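Local coordinates for protein AlkZ (Streptomyces sahachiroi, PDB 5UUJ) that belongs to the AlkZ-like DNA glycosylase family, a helix-rich protein related to helix-turn-helix proteins, at residues N65-A69 and D70-M74; L85-P88 and S89-G92. All coordinates share one frame; numbering follows the deposited sequence.

Overall arrangement
Contact 1 ends helix 62-69 and leads into strand 74-77; contact 2 takes the chain from the end of strand 83-86 into helix 91-100. The two are in series, their centres about 11 Å apart, and strands 74-77 and 83-86 pair antiparallel in a three-stranded sheet with 40-41. Where they meet, Met74 N probably donates to Leu86 O at 2.8 Å, the Ser72 carbonyl oxygen packs on Pro88 CD at 3.3 Å, and the selenium of Met74, a selenomethionine, lies 3.7 Å from Ala91 CB. Contact 1 is at the surface, its centre about 17 Å from the centre of the chain; contact 2 is partly buried, its centre about 12 Å from that point.

Contact 1: N65-A69 and D70-M74; sequences NREVA and DLSLM
Asp70 continues the bonding pattern of helix 62-69, its N donating to Arg66 O at 2.9 Å, although its own backbone has already left the helical range. Its CG stands between the backbone N and the carbonyl carbon (chi1 63°), which folds the carboxylate back over the last turn; its OD1 lies 3.0 Å from Glu67 O, two acceptors without a bond, and takes a weak bond from Ser72 N. Leu71 has a positive phi of 65° and reverses the chain, with a weak bond from its N to Val68 O. Ser72 follows with the shorter link, N to Glu67 O at 2.8 Å, the donor approaching nearly along the C=O axis. Its OG lies 2.9 Å from Glu67 O and 2.7 Å from Asp70 OD1, and its single proton could go to either. Ser72 OG also presses on Glu67 CB at 3.1 Å. Beyond that CB the Glu67 chain runs extended to a carboxylate held by Ser31 OG and Ala30 N. Leu73 adds a weak N-H bond to Glu67 O, which takes two N-H donors, and sets its CB 4.0 Å from Val68 CG2, the two side chains crossing at about a right angle. Leu73 also packs on helix 30-36, and Met74 begins the next strand. The paired bonds of Ser72 N to Glu67 O and Leu71 N to Val68 O, with Leu71 as C-prime residue, make this a Schellman motif.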
loop_
_atom_site.group_PDB
_atom_site.type_symbol
_atom_site.label_atom_id
_atom_site.label_comp_id
_atom_site.label_asym_id
_atom_site.label_seq_id
_atom_site.Cartn_x
_atom_site.Cartn_y
_atom_site.Cartn_z
ATOM N N ASN A 65 2.434 15.861 -2.438
ATOM C CA ASN A 65 1.437 16.810 -2.926
ATOM C C ASN A 65 1.799 17.391 -4.291
ATOM O O ASN A 65 0.924 17.578 -5.136
ATOM C CB ASN A 65 1.242 17.952 -1.922
ATOM C CG ASN A 65 0.435 17.533 -0.702
ATOM O OD1 ASN A 65 -0.374 16.607 -0.758
ATOM N ND2 ASN A 65 0.652 18.225 0.410
ATOM N N ARG A 66 3.080 17.678 -4.511
ATOM C CA ARG A 66 3.511 18.256 -5.787
ATOM C C ARG A 66 3.342 17.254 -6.926
ATOM O O ARG A 66 2.900 17.609 -8.020
ATOM C CB ARG A 66 4.972 18.721 -5.724
ATOM C CG ARG A 66 5.221 19.922 -4.818
ATOM C CD ARG A 66 6.593 20.544 -5.074
ATOM N NE ARG A 66 7.665 19.548 -5.109
ATOM C CZ ARG A 66 8.406 19.192 -4.061
ATOM N NH1 ARG A 66 8.209 19.742 -2.871
ATOM N NH2 ARG A 66 9.353 18.276 -4.204
ATOM N N GLU A 67 3.688 16.001 -6.664
ATOM C CA GLU A 67 3.639 14.974 -7.697
ATOM C C GLU A 67 2.210 14.470 -7.920
ATOM O O GLU A 67 1.896 13.931 -8.980
ATOM C CB GLU A 67 4.595 13.831 -7.338
ATOM C CG GLU A 67 6.063 14.254 -7.489
ATOM C CD GLU A 67 7.063 13.149 -7.217
ATOM O OE1 GLU A 67 6.985 12.088 -7.874
ATOM O OE2 GLU A 67 7.945 13.353 -6.352
ATOM N N VAL A 68 1.341 14.669 -6.934
ATOM C CA VAL A 68 -0.088 14.445 -7.128
ATOM C C VAL A 68 -0.634 15.576 -7.994
ATOM O O VAL A 68 -1.471 15.354 -8.869
ATOM C CB VAL A 68 -0.853 14.372 -5.779
ATOM C CG1 VAL A 68 -2.363 14.530 -5.976
ATOM C CG2 VAL A 68 -0.555 13.056 -5.069
ATOM N N ALA A 69 -0.134 16.786 -7.759
ATOM C CA ALA A 69 -0.601 17.963 -8.484
ATOM C C ALA A 69 -0.210 17.919 -9.960
ATOM O O ALA A 69 -1.020 18.268 -10.818
ATOM C CB ALA A 69 -0.063 19.232 -7.838
ATOM N N ASP A 70 1.020 17.497 -10.258
ATOM C CA ASP A 70 1.468 17.417 -11.652
ATOM C C ASP A 70 1.113 16.058 -12.265
ATOM O O ASP A 70 1.600 15.707 -13.339
ATOM C CB ASP A 70 2.981 17.698 -11.777
ATOM C CG ASP A 70 3.857 16.680 -11.047
ATOM O OD1 ASP A 70 3.488 15.490 -10.953
ATOM O OD2 ASP A 70 4.950 17.078 -10.583
ATOM N N LEU A 71 0.270 15.305 -11.561
ATOM C CA LEU A 71 -0.350 14.090 -12.086
ATOM C C LEU A 71 0.651 12.978 -12.394
ATOM O O LEU A 71 0.427 12.171 -13.298
ATOM C CB LEU A 71 -1.161 14.415 -13.347
ATOM C CG LEU A 71 -2.206 15.525 -13.193
ATOM C CD1 LEU A 71 -2.839 15.855 -14.537
ATOM C CD2 LEU A 71 -3.276 15.140 -12.178
ATOM N N SER A 72 1.745 12.930 -11.639
ATOM C CA SER A 72 2.674 11.806 -11.730
ATOM C C SER A 72 2.311 10.744 -10.687
ATOM O O SER A 72 2.905 9.668 -10.657
ATOM C CB SER A 72 4.127 12.272 -11.559
ATOM O OG SER A 72 4.314 12.990 -10.354
ATOM N N LEU A 73 1.328 11.055 -9.843
ATOM C CA LEU A 73 0.781 10.093 -8.890
ATOM C C LEU A 73 -0.740 10.126 -8.934
ATOM O O LEU A 73 -1.334 11.177 -9.169
ATOM C CB LEU A 73 1.265 10.390 -7.468
ATOM C CG LEU A 73 2.710 10.024 -7.133
ATOM C CD1 LEU A 73 3.038 10.453 -5.715
ATOM C CD2 LEU A 73 2.952 8.538 -7.303
HETATM N N MSE A 74 -1.362 8.971 -8.714
HETATM C CA MSE A 74 -2.817 8.883 -8.655
HETATM C C MSE A 74 -3.254 8.331 -7.305
HETATM O O MSE A 74 -2.487 7.658 -6.616
HETATM C CB MSE A 74 -3.361 8.007 -9.791
HETATM C CG MSE A 74 -3.441 6.519 -9.486
HETATM SE SE MSE A 74 -4.021 5.459 -11.027
HETATM C CE MSE A 74 -5.903 5.964 -11.094
#

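Contact 2: L85-P88 and S89-G92; sequences LLRP and SEAG
Arg87 lies slantwise across Glu90 where strand 83-86 gives way to helix 91-100. The arginine CB sits 3.9 Å from Glu90 OE1, and CG stays near the same oxygen. CD is 3.7 Å from Glu90 OE2, the other carboxylate oxygen. A bend at chi3 (68°) then carries the guanidinium across the end of Glu90, where Arg87 NH1 forms a salt bridge to Glu90 OE2 at 2.9 Å. The two flat groups are nearly perpendicular, 83° apart; NH1 comes in above the carboxylate plane, and the bridge uses that one nitrogen. Next to this bridge, Arg87 to Glu90 form a type I beta-turn that leads from the strand into the helix: Glu90 N donates to Arg87 O at 2.9 Å, and a weak bond joins Ala91 N to Pro88 O. A water links the first residue after the strand, through Arg87 N, to Glu90 OE1, accepting from the former and donating to the latter, so both oxygens of that carboxylate have a partner. At the arginine tip, NH2 lies 3.9 Å from Ser89 OG, which sits over one guanidinium face toward its rim. The buried pair Leu86 CD1 and Ala91 CB pack at 4.2 Å, and Ala91 also touches Trp198.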
loop_
_atom_site.group_PDB
_atom_site.type_symbol
_atom_site.label_atom_id
_atom_site.label_comp_id
_atom_site.label_asym_id
_atom_site.label_seq_id
_atom_site.Cartn_x
_atom_site.Cartn_y
_atom_site.Cartn_z
ATOM N N LEU A 85 -1.856 5.351 -3.004
ATOM C CA LEU A 85 -1.107 6.101 -4.004
ATOM C C LEU A 85 -0.494 5.098 -4.972
ATOM O O LEU A 85 0.015 4.061 -4.548
ATOM C CB LEU A 85 -0.011 6.957 -3.363
ATOM C CG LEU A 85 -0.419 8.287 -2.724
ATOM C CD1 LEU A 85 0.696 8.805 -1.837
ATOM C CD2 LEU A 85 -0.760 9.319 -3.789
ATOM N N LEU A 86 -0.563 5.396 -6.267
ATOM C CA LEU A 86 0.074 4.572 -7.293
ATOM C C LEU A 86 0.621 5.445 -8.414
ATOM O O LEU A 86 0.130 6.552 -8.642
ATOM C CB LEU A 86 -0.916 3.559 -7.875
ATOM C CG LEU A 86 -1.476 2.490 -6.934
ATOM C CD1 LEU A 86 -2.659 1.794 -7.581
ATOM C CD2 LEU A 86 -0.407 1.479 -6.570
ATOM N N ARG A 87 1.637 4.947 -9.109
ATOM C CA ARG A 87 2.072 5.569 -10.353
ATOM C C ARG A 87 1.052 5.207 -11.424
ATOM O O ARG A 87 0.776 4.025 -11.621
ATOM C CB ARG A 87 3.466 5.097 -10.767
ATOM C CG ARG A 87 4.592 5.572 -9.864
ATOM C CD ARG A 87 5.947 5.348 -10.518
ATOM N NE ARG A 87 6.139 6.213 -11.682
ATOM C CZ ARG A 87 6.788 5.865 -12.792
ATOM N NH1 ARG A 87 7.321 4.654 -12.917
ATOM N NH2 ARG A 87 6.902 6.732 -13.788
ATOM N N PRO A 88 0.476 6.214 -12.111
ATOM C CA PRO A 88 -0.572 5.915 -13.095
ATOM C C PRO A 88 -0.138 4.904 -14.154
ATOM O O PRO A 88 -0.945 4.060 -14.544
ATOM C CB PRO A 88 -0.858 7.281 -13.733
ATOM C CG PRO A 88 -0.434 8.273 -12.724
ATOM C CD PRO A 88 0.727 7.663 -12.004
ATOM N N SER A 89 1.113 4.978 -14.600
ATOM C CA SER A 89 1.604 4.088 -15.650
ATOM C C SER A 89 1.822 2.661 -15.151
ATOM O O SER A 89 2.014 1.748 -15.953
ATOM C CB SER A 89 2.907 4.631 -16.247
ATOM O OG SER A 89 3.936 4.696 -15.276
ATOM N N GLU A 90 1.780 2.469 -13.834
ATOM C CA GLU A 90 1.997 1.153 -13.237
ATOM C C GLU A 90 0.727 0.579 -12.612
ATOM O O GLU A 90 0.720 -0.559 -12.150
ATOM C CB GLU A 90 3.094 1.229 -12.173
ATOM C CG GLU A 90 4.490 1.489 -12.727
ATOM C CD GLU A 90 5.522 1.704 -11.633
ATOM O OE1 GLU A 90 5.172 1.554 -10.443
ATOM O OE2 GLU A 90 6.681 2.031 -11.960
ATOM N N ALA A 91 -0.344 1.366 -12.601
ATOM C CA ALA A 91 -1.557 1.000 -11.875
ATOM C C ALA A 91 -2.293 -0.180 -12.505
ATOM O O ALA A 91 -2.904 -0.980 -11.797
ATOM C CB ALA A 91 -2.484 2.197 -11.781
ATOM N N GLY A 92 -2.226 -0.283 -13.829
ATOM C CA GLY A 92 -2.980 -1.281 -14.574
ATOM C C GLY A 92 -2.931 -2.691 -14.014
ATOM O O GLY A 92 -3.963 -3.239 -13.624
HETATM O O HOH W 1 2.999 2.494 -8.256
#